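PDB 6HFX: cell division protein FtsX from Streptococcus pneumoniae, which forms with FtsE an ABC-transporter-type complex of the divisome, and interacts through this large extracellular loop with the essential peptidoglycan hydrolase PcsB. Local coordinates for residues A[8-13]-A[83-88]; A[12-17]-A[108-113]; A[16-21]-A[31-36]; A[44-49]-A[97-102]. All coordinates share one frame; numbering follows the deposited sequence.

Contact 1: A[8-13]-A[83-88]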
loop_
_atom_site.group_PDB
_atom_site.type_symbol
_atom_site.label_atom_id
_atom_site.label_comp_id
_atom_site.label_asym_id
_atom_site.label_seq_id
_atom_site.Cartn_x
_atom_site.Cartn_y
_atom_site.Cartn_z
ATOM N N ARG A 8 -9.766 -0.700 9.670
ATOM C CA ARG A 8 -8.918 -0.469 8.507
ATOM C C ARG A 8 -7.630 0.218 8.929
ATOM O O ARG A 8 -7.667 1.243 9.622
ATOM C CB ARG A 8 -9.624 0.384 7.450
ATOM C CG ARG A 8 -9.062 1.802 7.294
ATOM C CD ARG A 8 -9.562 2.560 6.023
ATOM N NE ARG A 8 -9.225 3.996 6.047
ATOM C CZ ARG A 8 -9.551 4.888 5.109
ATOM N NH1 ARG A 8 -10.237 4.523 4.030
ATOM N NH2 ARG A 8 -9.185 6.157 5.255
ATOM N N VAL A 9 -6.501 -0.366 8.524
ATOM C CA VAL A 9 -5.200 0.287 8.557
ATOM C C VAL A 9 -4.712 0.435 7.122
ATOM O O VAL A 9 -4.840 -0.491 6.312
ATOM C CB VAL A 9 -4.174 -0.514 9.383
ATOM C CG1 VAL A 9 -2.923 0.292 9.534
ATOM C CG2 VAL A 9 -4.742 -0.876 10.727
ATOM N N VAL A 10 -4.130 1.582 6.801
ATOM C CA VAL A 10 -3.542 1.775 5.489
ATOM C C VAL A 10 -2.018 1.850 5.661
ATOM O O VAL A 10 -1.499 2.705 6.398
ATOM C CB VAL A 10 -4.131 3.020 4.800
ATOM C CG1 VAL A 10 -3.687 3.143 3.313
ATOM C CG2 VAL A 10 -5.631 2.999 4.885
ATOM N N VAL A 11 -1.301 0.955 4.981
ATOM C CA VAL A 11 0.157 0.868 5.057
ATOM C C VAL A 11 0.719 1.371 3.735
ATOM O O VAL A 11 0.681 0.665 2.722
ATOM C CB VAL A 11 0.620 -0.562 5.356
ATOM C CG1 VAL A 11 2.169 -0.687 5.271
ATOM C CG2 VAL A 11 0.134 -0.979 6.723
ATOM N N TYR A 12 1.242 2.592 3.734
ATOM C CA TYR A 12 1.814 3.171 2.526
ATOM C C TYR A 12 3.249 2.711 2.347
ATOM O O TYR A 12 4.005 2.609 3.314
ATOM C CB TYR A 12 1.767 4.694 2.586
ATOM C CG TYR A 12 0.382 5.180 2.762
ATOM C CD1 TYR A 12 -0.493 5.239 1.687
ATOM C CD2 TYR A 12 -0.080 5.539 4.018
ATOM C CE1 TYR A 12 -1.798 5.697 1.867
ATOM C CE2 TYR A 12 -1.342 5.972 4.202
ATOM C CZ TYR A 12 -2.204 6.052 3.145
ATOM O OH TYR A 12 -3.479 6.505 3.421
ATOM N N ILE A 13 3.620 2.470 1.105
ATOM C CA ILE A 13 4.886 1.838 0.759
ATOM C C ILE A 13 5.854 2.887 0.234
ATOM O O ILE A 13 5.458 3.835 -0.462
ATOM C CB ILE A 13 4.669 0.721 -0.280
ATOM C CG1 ILE A 13 4.005 -0.491 0.362
ATOM C CG2 ILE A 13 5.998 0.322 -0.930
ATOM C CD1 ILE A 13 3.295 -1.345 -0.629
ATOM N N TYR A 83 1.136 7.096 -3.282
ATOM C CA TYR A 83 1.917 5.966 -2.791
ATOM C C TYR A 83 1.151 4.661 -2.922
ATOM O O TYR A 83 -0.034 4.598 -2.578
ATOM C CB TYR A 83 2.297 6.143 -1.321
ATOM C CG TYR A 83 3.001 7.430 -1.056
ATOM C CD1 TYR A 83 2.299 8.624 -0.992
ATOM C CD2 TYR A 83 4.377 7.467 -0.879
ATOM C CE1 TYR A 83 2.957 9.830 -0.752
ATOM C CE2 TYR A 83 5.037 8.657 -0.642
ATOM C CZ TYR A 83 4.327 9.834 -0.580
ATOM O OH TYR A 83 4.984 11.019 -0.349
ATOM N N ASP A 84 1.848 3.614 -3.385
ATOM C CA ASP A 84 1.343 2.253 -3.239
ATOM C C ASP A 84 1.018 1.962 -1.780
ATOM O O ASP A 84 1.781 2.325 -0.887
ATOM C CB ASP A 84 2.375 1.236 -3.741
ATOM C CG ASP A 84 2.616 1.359 -5.212
ATOM O OD1 ASP A 84 1.848 2.089 -5.874
ATOM O OD2 ASP A 84 3.570 0.738 -5.711
ATOM N N ALA A 85 -0.106 1.283 -1.543
ATOM C CA ALA A 85 -0.552 1.035 -0.185
ATOM C C ALA A 85 -1.048 -0.394 -0.073
ATOM O O ALA A 85 -1.435 -1.008 -1.062
ATOM C CB ALA A 85 -1.676 2.014 0.230
ATOM N N TYR A 86 -1.030 -0.907 1.155
ATOM C CA TYR A 86 -1.777 -2.098 1.541
ATOM C C TYR A 86 -2.922 -1.658 2.457
ATOM O O TYR A 86 -2.697 -1.038 3.505
ATOM C CB TYR A 86 -0.895 -3.145 2.238
ATOM C CG TYR A 86 -0.057 -3.940 1.275
ATOM C CD1 TYR A 86 -0.652 -4.720 0.296
ATOM C CD2 TYR A 86 1.324 -3.896 1.327
ATOM C CE1 TYR A 86 0.094 -5.429 -0.582
ATOM C CE2 TYR A 86 2.090 -4.615 0.427
ATOM C CZ TYR A 86 1.461 -5.372 -0.514
ATOM O OH TYR A 86 2.187 -6.077 -1.409
ATOM N N ILE A 87 -4.145 -1.980 2.067
ATOM C CA ILE A 87 -5.303 -1.758 2.922
ATOM C C ILE A 87 -5.524 -3.045 3.709
ATOM O O ILE A 87 -5.837 -4.099 3.139
ATOM C CB ILE A 87 -6.545 -1.358 2.123
ATOM C CG1 ILE A 87 -6.366 0.048 1.538
ATOM C CG2 ILE A 87 -7.753 -1.324 3.053
ATOM C CD1 ILE A 87 -5.909 0.099 0.139
ATOM N N VAL A 88 -5.348 -2.956 5.020
ATOM C CA VAL A 88 -5.306 -4.097 5.923
ATOM C C VAL A 88 -6.540 -4.054 6.806
ATOM O O VAL A 88 -6.922 -2.986 7.306
ATOM C CB VAL A 88 -4.033 -4.021 6.778
ATOM C CG1 VAL A 88 -3.865 -5.236 7.652
ATOM C CG2 VAL A 88 -2.823 -3.769 5.895
HETATM O O HOH W 1 5.058 3.890 -3.521
#

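Contact 2: A[12-17]-A[108-113]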
loop_
_atom_site.group_PDB
_atom_site.type_symbol
_atom_site.label_atom_id
_atom_site.label_comp_id
_atom_site.label_asym_id
_atom_site.label_seq_id
_atom_site.Cartn_x
_atom_site.Cartn_y
_atom_site.Cartn_z
ATOM N N TYR A 12 1.242 2.592 3.734
ATOM C CA TYR A 12 1.814 3.171 2.526
ATOM C C TYR A 12 3.249 2.711 2.347
ATOM O O TYR A 12 4.005 2.609 3.314
ATOM C CB TYR A 12 1.767 4.694 2.586
ATOM C CG TYR A 12 0.382 5.180 2.762
ATOM C CD1 TYR A 12 -0.493 5.239 1.687
ATOM C CD2 TYR A 12 -0.080 5.539 4.018
ATOM C CE1 TYR A 12 -1.798 5.697 1.867
ATOM C CE2 TYR A 12 -1.342 5.972 4.202
ATOM C CZ TYR A 12 -2.204 6.052 3.145
ATOM O OH TYR A 12 -3.479 6.505 3.421
ATOM N N ILE A 13 3.620 2.470 1.105
ATOM C CA ILE A 13 4.886 1.838 0.759
ATOM C C ILE A 13 5.854 2.887 0.234
ATOM O O ILE A 13 5.458 3.835 -0.462
ATOM C CB ILE A 13 4.669 0.721 -0.280
ATOM C CG1 ILE A 13 4.005 -0.491 0.362
ATOM C CG2 ILE A 13 5.998 0.322 -0.930
ATOM C CD1 ILE A 13 3.295 -1.345 -0.629
ATOM N N ARG A 14 7.127 2.733 0.589
ATOM C CA ARG A 14 8.159 3.628 0.087
ATOM C C ARG A 14 8.124 3.664 -1.436
ATOM O O ARG A 14 7.932 2.642 -2.096
ATOM C CB ARG A 14 9.539 3.174 0.586
ATOM C CG ARG A 14 9.795 3.408 2.085
ATOM C CD ARG A 14 11.036 4.284 2.321
ATOM N NE ARG A 14 10.798 5.314 3.336
ATOM C CZ ARG A 14 11.671 6.260 3.676
ATOM N NH1 ARG A 14 12.860 6.313 3.085
ATOM N NH2 ARG A 14 11.353 7.153 4.608
ATOM N N LYS A 15 8.292 4.856 -2.000
ATOM C CA LYS A 15 8.240 4.989 -3.449
ATOM C C LYS A 15 9.335 4.193 -4.161
ATOM O O LYS A 15 9.224 3.950 -5.367
ATOM C CB LYS A 15 8.345 6.458 -3.833
ATOM C CG LYS A 15 7.060 7.254 -3.616
ATOM C CD LYS A 15 7.331 8.700 -3.927
ATOM C CE LYS A 15 6.136 9.583 -3.709
ATOM N NZ LYS A 15 6.452 10.926 -4.246
ATOM N N ASP A 16 10.387 3.795 -3.450
ATOM C CA ASP A 16 11.533 3.120 -4.042
ATOM C C ASP A 16 11.439 1.600 -3.980
ATOM O O ASP A 16 12.330 0.923 -4.502
ATOM C CB ASP A 16 12.814 3.579 -3.344
ATOM C CG ASP A 16 12.593 3.885 -1.872
ATOM O OD1 ASP A 16 11.999 4.953 -1.571
ATOM O OD2 ASP A 16 12.992 3.055 -1.022
ATOM N N VAL A 17 10.393 1.047 -3.368
ATOM C CA VAL A 17 10.257 -0.393 -3.175
ATOM C C VAL A 17 8.996 -0.868 -3.875
ATOM O O VAL A 17 7.918 -0.300 -3.671
ATOM C CB VAL A 17 10.197 -0.780 -1.692
ATOM C CG1 VAL A 17 9.734 0.381 -0.874
ATOM C CG2 VAL A 17 9.236 -1.934 -1.540
ATOM N N GLY A 108 10.609 -0.970 3.974
ATOM C CA GLY A 108 9.781 -0.765 2.807
ATOM C C GLY A 108 8.522 0.045 3.063
ATOM O O GLY A 108 7.977 0.634 2.121
ATOM N N VAL A 109 8.068 0.117 4.307
ATOM C CA VAL A 109 6.908 0.936 4.646
ATOM C C VAL A 109 7.341 2.388 4.821
ATOM O O VAL A 109 8.306 2.680 5.526
ATOM C CB VAL A 109 6.216 0.396 5.907
ATOM C CG1 VAL A 109 5.117 1.377 6.376
ATOM C CG2 VAL A 109 5.613 -0.974 5.615
ATOM N N SER A 110 6.625 3.307 4.169
ATOM C CA SER A 110 6.876 4.741 4.279
ATOM C C SER A 110 6.068 5.350 5.423
ATOM O O SER A 110 6.627 6.015 6.299
ATOM C CB SER A 110 6.562 5.435 2.940
ATOM O OG SER A 110 6.618 6.857 3.045
ATOM N N GLU A 111 4.754 5.132 5.428
ATOM C CA GLU A 111 3.889 5.639 6.493
ATOM C C GLU A 111 2.691 4.702 6.686
ATOM O O GLU A 111 2.462 3.787 5.883
ATOM C CB GLU A 111 3.432 7.059 6.185
ATOM C CG GLU A 111 4.498 8.107 6.402
ATOM C CD GLU A 111 4.840 8.277 7.865
ATOM O OE1 GLU A 111 3.893 8.347 8.688
ATOM O OE2 GLU A 111 6.046 8.338 8.192
ATOM N N VAL A 112 1.924 4.936 7.765
ATOM C CA VAL A 112 0.798 4.080 8.147
ATOM C C VAL A 112 -0.315 4.889 8.825
ATOM O O VAL A 112 -0.115 5.480 9.895
ATOM C CB VAL A 112 1.265 2.930 9.057
ATOM C CG1 VAL A 112 2.504 2.236 8.474
ATOM C CG2 VAL A 112 1.539 3.428 10.481
ATOM N N GLN A 113 -1.482 4.941 8.176
ATOM C CA GLN A 113 -2.677 5.599 8.696
ATOM C C GLN A 113 -3.447 4.623 9.569
ATOM O O GLN A 113 -3.922 3.594 9.079
ATOM C CB GLN A 113 -3.555 6.096 7.547
ATOM C CG GLN A 113 -4.942 6.575 7.963
ATOM C CD GLN A 113 -5.776 7.033 6.781
ATOM O OE1 GLN A 113 -5.315 7.000 5.648
ATOM N NE2 GLN A 113 -7.004 7.475 7.042
#

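Contact 3: A[16-21]-A[31-36]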
loop_
_atom_site.group_PDB
_atom_site.type_symbol
_atom_site.label_atom_id
_atom_site.label_comp_id
_atom_site.label_asym_id
_atom_site.label_seq_id
_atom_site.Cartn_x
_atom_site.Cartn_y
_atom_site.Cartn_z
ATOM N N ASP A 16 10.387 3.795 -3.450
ATOM C CA ASP A 16 11.533 3.120 -4.042
ATOM C C ASP A 16 11.439 1.600 -3.980
ATOM O O ASP A 16 12.330 0.923 -4.502
ATOM C CB ASP A 16 12.814 3.579 -3.344
ATOM C CG ASP A 16 12.593 3.885 -1.872
ATOM O OD1 ASP A 16 11.999 4.953 -1.571
ATOM O OD2 ASP A 16 12.992 3.055 -1.022
ATOM N N VAL A 17 10.393 1.047 -3.368
ATOM C CA VAL A 17 10.257 -0.393 -3.175
ATOM C C VAL A 17 8.996 -0.868 -3.875
ATOM O O VAL A 17 7.918 -0.300 -3.671
ATOM C CB VAL A 17 10.197 -0.780 -1.692
ATOM C CG1 VAL A 17 9.734 0.381 -0.874
ATOM C CG2 VAL A 17 9.236 -1.934 -1.540
ATOM N N GLU A 18 9.123 -1.926 -4.667
ATOM C CA GLU A 18 8.033 -2.412 -5.512
ATOM C C GLU A 18 7.523 -3.739 -4.959
ATOM O O GLU A 18 7.925 -4.818 -5.397
ATOM C CB GLU A 18 8.483 -2.547 -6.949
ATOM C CG GLU A 18 7.375 -3.002 -7.852
ATOM C CD GLU A 18 6.083 -2.277 -7.547
ATOM O OE1 GLU A 18 6.127 -1.037 -7.391
ATOM O OE2 GLU A 18 5.032 -2.946 -7.435
ATOM N N ASP A 19 6.590 -3.649 -4.016
ATOM C CA ASP A 19 6.189 -4.837 -3.284
ATOM C C ASP A 19 5.241 -5.732 -4.064
ATOM O O ASP A 19 5.169 -6.932 -3.779
ATOM C CB ASP A 19 5.547 -4.448 -1.952
ATOM C CG ASP A 19 5.531 -5.605 -0.972
ATOM O OD1 ASP A 19 6.585 -5.913 -0.350
ATOM O OD2 ASP A 19 4.470 -6.232 -0.865
ATOM N N ASN A 20 4.502 -5.188 -5.029
ATOM C CA ASN A 20 3.459 -5.969 -5.678
ATOM C C ASN A 20 3.868 -6.585 -7.008
ATOM O O ASN A 20 3.116 -7.408 -7.538
ATOM C CB ASN A 20 2.212 -5.115 -5.895
ATOM C CG ASN A 20 1.086 -5.918 -6.486
ATOM O OD1 ASN A 20 0.480 -6.742 -5.811
ATOM N ND2 ASN A 20 0.835 -5.724 -7.768
ATOM N N SER A 21 5.036 -6.247 -7.549
ATOM C CA SER A 21 5.452 -6.728 -8.863
ATOM C C SER A 21 6.324 -7.972 -8.711
ATOM O O SER A 21 7.361 -7.938 -8.038
ATOM C CB SER A 21 6.215 -5.643 -9.621
ATOM O OG SER A 21 5.416 -4.500 -9.839
ATOM N N VAL A 31 13.210 -9.937 -15.139
ATOM C CA VAL A 31 13.634 -10.991 -14.223
ATOM C C VAL A 31 12.880 -10.886 -12.904
ATOM O O VAL A 31 12.048 -9.991 -12.728
ATOM C CB VAL A 31 15.155 -10.943 -13.997
ATOM C CG1 VAL A 31 15.879 -11.090 -15.340
ATOM C CG2 VAL A 31 15.565 -9.654 -13.245
ATOM N N THR A 32 13.149 -11.810 -11.979
ATOM C CA THR A 32 12.342 -11.920 -10.771
ATOM C C THR A 32 12.649 -10.798 -9.791
ATOM O O THR A 32 13.795 -10.373 -9.638
ATOM C CB THR A 32 12.575 -13.250 -10.067
ATOM O OG1 THR A 32 13.838 -13.203 -9.395
ATOM C CG2 THR A 32 12.562 -14.386 -11.063
ATOM N N ASN A 33 11.603 -10.351 -9.097
ATOM C CA ASN A 33 11.704 -9.301 -8.089
ATOM C C ASN A 33 11.988 -9.935 -6.731
ATOM O O ASN A 33 11.130 -10.623 -6.171
ATOM C CB ASN A 33 10.414 -8.489 -8.047
ATOM C CG ASN A 33 10.416 -7.442 -6.969
ATOM O OD1 ASN A 33 11.409 -7.237 -6.277
ATOM N ND2 ASN A 33 9.301 -6.740 -6.841
ATOM N N ASN A 34 13.190 -9.698 -6.201
ATOM C CA ASN A 34 13.549 -10.234 -4.889
ATOM C C ASN A 34 12.544 -9.810 -3.827
ATOM O O ASN A 34 12.020 -10.645 -3.076
ATOM C CB ASN A 34 14.958 -9.771 -4.505
ATOM C CG ASN A 34 16.057 -10.723 -5.000
ATOM O OD1 ASN A 34 15.812 -11.653 -5.784
ATOM N ND2 ASN A 34 17.278 -10.487 -4.534
ATOM N N ASP A 35 12.259 -8.507 -3.761
ATOM C CA ASP A 35 11.465 -7.890 -2.707
ATOM C C ASP A 35 9.997 -8.244 -2.778
ATOM O O ASP A 35 9.231 -7.700 -1.981
ATOM C CB ASP A 35 11.614 -6.368 -2.766
ATOM C CG ASP A 35 13.049 -5.915 -2.563
ATOM O OD1 ASP A 35 13.919 -6.783 -2.304
ATOM O OD2 ASP A 35 13.306 -4.688 -2.661
ATOM N N TYR A 36 9.591 -9.133 -3.683
ATOM C CA TYR A 36 8.175 -9.319 -3.934
ATOM C C TYR A 36 7.477 -9.811 -2.679
ATOM O O TYR A 36 7.888 -10.795 -2.061
ATOM C CB TYR A 36 7.949 -10.296 -5.089
ATOM C CG TYR A 36 6.499 -10.708 -5.228
ATOM C CD1 TYR A 36 5.538 -9.827 -5.669
ATOM C CD2 TYR A 36 6.097 -11.985 -4.897
ATOM C CE1 TYR A 36 4.214 -10.226 -5.776
ATOM C CE2 TYR A 36 4.783 -12.376 -4.992
ATOM C CZ TYR A 36 3.862 -11.520 -5.433
ATOM O OH TYR A 36 2.572 -11.971 -5.518
#

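Contact 4: A[44-49]-A[97-102]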
loop_
_atom_site.group_PDB
_atom_site.type_symbol
_atom_site.label_atom_id
_atom_site.label_comp_id
_atom_site.label_asym_id
_atom_site.label_seq_id
_atom_site.Cartn_x
_atom_site.Cartn_y
_atom_site.Cartn_z
ATOM N N LYS A 44 0.400 -10.071 6.368
ATOM C CA LYS A 44 -0.512 -11.210 6.326
ATOM C C LYS A 44 -0.178 -12.239 7.395
ATOM O O LYS A 44 -1.024 -13.085 7.713
ATOM C CB LYS A 44 -0.482 -11.836 4.913
ATOM C CG LYS A 44 -1.640 -12.773 4.524
ATOM C CD LYS A 44 -2.961 -12.023 4.421
ATOM C CE LYS A 44 -4.166 -12.940 4.190
ATOM N NZ LYS A 44 -4.370 -13.324 2.766
ATOM N N ASN A 45 1.028 -12.197 7.963
ATOM C CA ASN A 45 1.324 -13.160 9.020
ATOM C C ASN A 45 0.709 -12.764 10.355
ATOM O O ASN A 45 0.315 -13.637 11.136
ATOM C CB ASN A 45 2.833 -13.351 9.171
ATOM C CG ASN A 45 3.378 -14.412 8.232
ATOM O OD1 ASN A 45 2.671 -15.346 7.850
ATOM N ND2 ASN A 45 4.640 -14.269 7.851
ATOM N N MET A 46 0.602 -11.472 10.636
ATOM C CA MET A 46 -0.009 -11.052 11.892
ATOM C C MET A 46 -1.313 -11.812 12.141
ATOM O O MET A 46 -2.160 -11.936 11.251
ATOM C CB MET A 46 -0.234 -9.539 11.870
ATOM C CG MET A 46 1.035 -8.752 11.500
ATOM S SD MET A 46 0.827 -6.955 11.574
ATOM C CE MET A 46 2.435 -6.328 11.099
ATOM N N SER A 47 -1.448 -12.352 13.359
ATOM C CA SER A 47 -2.613 -13.150 13.732
ATOM C C SER A 47 -3.885 -12.326 13.842
ATOM O O SER A 47 -4.977 -12.895 13.765
ATOM C CB SER A 47 -2.357 -13.866 15.064
ATOM O OG SER A 47 -1.754 -12.997 16.018
ATOM N N THR A 48 -3.763 -11.015 14.058
ATOM C CA THR A 48 -4.894 -10.104 14.119
ATOM C C THR A 48 -5.301 -9.574 12.758
ATOM O O THR A 48 -6.208 -8.750 12.695
ATOM C CB THR A 48 -4.579 -8.895 15.005
ATOM O OG1 THR A 48 -3.295 -8.380 14.637
ATOM C CG2 THR A 48 -4.600 -9.248 16.486
ATOM N N VAL A 49 -4.652 -9.985 11.675
ATOM C CA VAL A 49 -5.002 -9.474 10.354
ATOM C C VAL A 49 -5.863 -10.500 9.626
ATOM O O VAL A 49 -5.618 -11.712 9.696
ATOM C CB VAL A 49 -3.752 -9.102 9.535
ATOM C CG1 VAL A 49 -4.181 -8.493 8.235
ATOM C CG2 VAL A 49 -2.835 -8.136 10.325
ATOM N N LYS A 97 -4.305 -0.232 16.517
ATOM C CA LYS A 97 -3.051 0.411 16.920
ATOM C C LYS A 97 -1.923 -0.600 17.139
ATOM O O LYS A 97 -0.761 -0.291 16.856
ATOM C CB LYS A 97 -3.249 1.275 18.174
ATOM C CG LYS A 97 -3.880 2.670 17.932
ATOM C CD LYS A 97 -2.915 3.705 17.322
ATOM C CE LYS A 97 -2.499 3.341 15.888
ATOM N NZ LYS A 97 -1.501 4.273 15.263
ATOM N N THR A 98 -2.229 -1.798 17.640
ATOM C CA THR A 98 -1.214 -2.844 17.732
ATOM C C THR A 98 -0.706 -3.297 16.364
ATOM O O THR A 98 0.359 -3.920 16.289
ATOM C CB THR A 98 -1.769 -4.048 18.510
ATOM O OG1 THR A 98 -0.685 -4.855 18.973
ATOM C CG2 THR A 98 -2.690 -4.931 17.633
ATOM N N ILE A 99 -1.435 -3.008 15.290
ATOM C CA ILE A 99 -1.069 -3.455 13.957
ATOM C C ILE A 99 -0.306 -2.337 13.264
ATOM O O ILE A 99 0.671 -2.584 12.547
ATOM C CB ILE A 99 -2.331 -3.865 13.172
ATOM C CG1 ILE A 99 -2.719 -5.301 13.517
ATOM C CG2 ILE A 99 -2.164 -3.660 11.683
ATOM C CD1 ILE A 99 -4.136 -5.600 13.172
ATOM N N ALA A 100 -0.743 -1.096 13.482
ATOM C CA ALA A 100 -0.159 0.032 12.768
ATOM C C ALA A 100 1.269 0.282 13.213
ATOM O O ALA A 100 2.133 0.623 12.398
ATOM C CB ALA A 100 -0.987 1.292 12.988
ATOM N N GLU A 101 1.534 0.147 14.504
ATOM C CA GLU A 101 2.895 0.356 14.957
ATOM C C GLU A 101 3.813 -0.651 14.292
ATOM O O GLU A 101 4.802 -0.273 13.654
ATOM C CB GLU A 101 2.961 0.270 16.481
ATOM C CG GLU A 101 2.138 1.360 17.171
ATOM C CD GLU A 101 2.289 1.371 18.689
ATOM O OE1 GLU A 101 1.968 0.353 19.340
ATOM O OE2 GLU A 101 2.727 2.406 19.234
ATOM N N ASP A 102 3.458 -1.937 14.375
ATOM C CA ASP A 102 4.256 -2.992 13.753
ATOM C C ASP A 102 4.485 -2.722 12.278
ATOM O O ASP A 102 5.609 -2.844 11.784
ATOM C CB ASP A 102 3.580 -4.350 13.926
ATOM C CG ASP A 102 3.508 -4.773 15.362
ATOM O OD1 ASP A 102 3.883 -3.956 16.225
ATOM O OD2 ASP A 102 3.053 -5.905 15.625
#

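Contact 1: A[8-13]-A[83-88]
Ile13 reaches with its CD1 methyl obliquely across to the ring of Tyr86, meeting CE2 at 3.6 Å. Its CG1 branch, anti to the carbonyl carbon (chi1 -73°), carries that methyl over the gap between the strands, and the same methyl also comes close to Asp84 CB. Beyond this pair, Val11 and Val88 meet diagonally through their CG2 methyls, 4.1 Å apart. Val9, Val11, Tyr86 and Val88 lie on one face of the sheet, covered by helices 38-45 and 96-103. On the other face, the small Ala85 lets Tyr12 and Val10 close in: its CB lies 3.7 Å from Tyr12 CD1 and 3.9 Å from Val10 CG1. The strands run antiparallel, axes at 164°, and are joined by two pairs of reciprocal backbone bonds, between Val9 and Val88 and between Val11 and Tyr86. Ile13 N adds a fifth bond, 2.7 Å to Asp84 O, and a water bridges Ile13 O to Asp84 N past the end of the ladder. Every other residue spends its backbone polar groups on this pair, and Val10, Tyr12, Ala85 and Ile87 turn theirs to the flanking strands, which leaves a largely aliphatic and aromatic surface for the helices.

Contact 2: A[12-17]-A[108-113]
Tyr12 and Ser110 are joined through the backbone, where the hydrogen bonds of this strand pair carry an irregularity. Tyr12 O accepts from Ser110 N at 2.8 Å and more weakly from Glu111 N at 3.4 Å, while Tyr12 N donates to Glu111 O at 2.7 Å. Two residues thus face one. Past them, Arg14 N gives a nearly straight bond (172°) to Gly108 O, at 2.7 Å. Most of the other contacts are van der Waals. Gly108 O is wrapped by carbon: Arg14 CG, Ile13 CG2 and Val17 CG1 all approach it, the last at 3.5 Å, after the type I turn of residues 14-17 has brought Val17 back. Ser110 CB sits against the Arg14 backbone, 3.6 Å from its N. The Tyr12 ring presents an edge to the partner strand, with Glu111 O near the ring plane and Gln113 CB 4.0 Å from CE2. Gly108 itself has a positive phi (102°), which a glycine adopts readily where the chain turns into strand 109-113. Ser110, with Glu111, forms a classic beta bulge, set where the edge strand 109-113 pairs with the inner strand 8-13 of a ferredoxin-like sheet.

Contact 3: A[16-21]-A[31-36]
Tyr36 lays its ring along the carbonyls of the loop 16-21. Its CG stands anti to the backbone N (chi1 170°), which carries CD1 to within 3.5 Å of Asp19 O and brings CE1 equally near Asn20 O; the latter oxygen comes in at the ring edge, close to the ring plane. Asn33 makes the polar link. Its ND2 donates to two backbone oxygens, 2.8 Å to Glu18 O and 2.6 Å to Ser21 O, both lying near the amide plane, so the pair of bonds fixes the rotation of the amide. OD1 of the same amide turns back to its own segment, in a weak bond with Asp35 N inside the type I turn of residues 33-36. Ser21, besides offering its carbonyl to Asn33, ties down its own loop: OG donates to Glu18 OE2 at 2.9 Å, from above the carboxylate plane. The contact closes the base of the small hairpin formed by strands 23-26 and 29-32, where the chain heads on toward helix 38-45. Asp19 joins this base to the rest of the domain, its carboxylate accepting from Val39 N at the start of that helix and hydrogen-bonding Tyr86 OH on strand 85-90.

Contact 4: A[44-49]-A[97-102]
Met46 stretches its thioether over the flank of helix 96-103, its CE methyl crossing Asp102 CB at 3.6 Å while SD passes Ile99 CG1 at 4.4 Å. Beyond CG the chain is fully extended (chi2 -176°), which gives it the length to span from the end of helix 38-45 to the neighbouring helix. Ile99 is the residue on that helix most covered here. It runs alongside Thr48 in the opposite direction, and Thr48 OG1 lies against its aliphatic branch, 3.3 Å from both CG1 and CD1. These two helices occupy the same face of a ferredoxin-like alpha/beta sheet; the contact ties the connection from helix 38-45 to strand 49-55 to the side of helix 96-103. That connection is a type I turn from Met46 to Val49, closed by a backbone bond of 3.2 Å from Val49 N to Met46 O, and it brings Met46 and Thr48 to face helix 96-103, with Val49 beside them. Val49 completes the group, its CG2 methyl 4.0 Å from Ile99 CD1. On the sheet side, Ile99 packs on Val9 and Ala90 and Val49 on Val88, whereas Met46 also touches Ile106 in the loop after helix 96-103.

In the fold
Contacts 1 and 2 share strand 8-13 and lie with centres about 8 Å apart in one four-stranded antiparallel sheet, ordered 49-55, 85-90, 8-13, 109-113. With helices 38-45 and 96-103 on one face, this matches a ferredoxin-like fold. Contact 4, its centre about 12 Å from that of contact 1, joins the helix layer and meets the sheet through Val9 and Val88. Contact 3, its centre about 16 Å from that of contact 1, is nested in the latter's loop and closes the base of hairpin 23-32; contacts 3 and 4 do not touch. Contact 2 joins the first and last strands and along the chain encloses contact 4, so distant parts close into one compact extracellular domain.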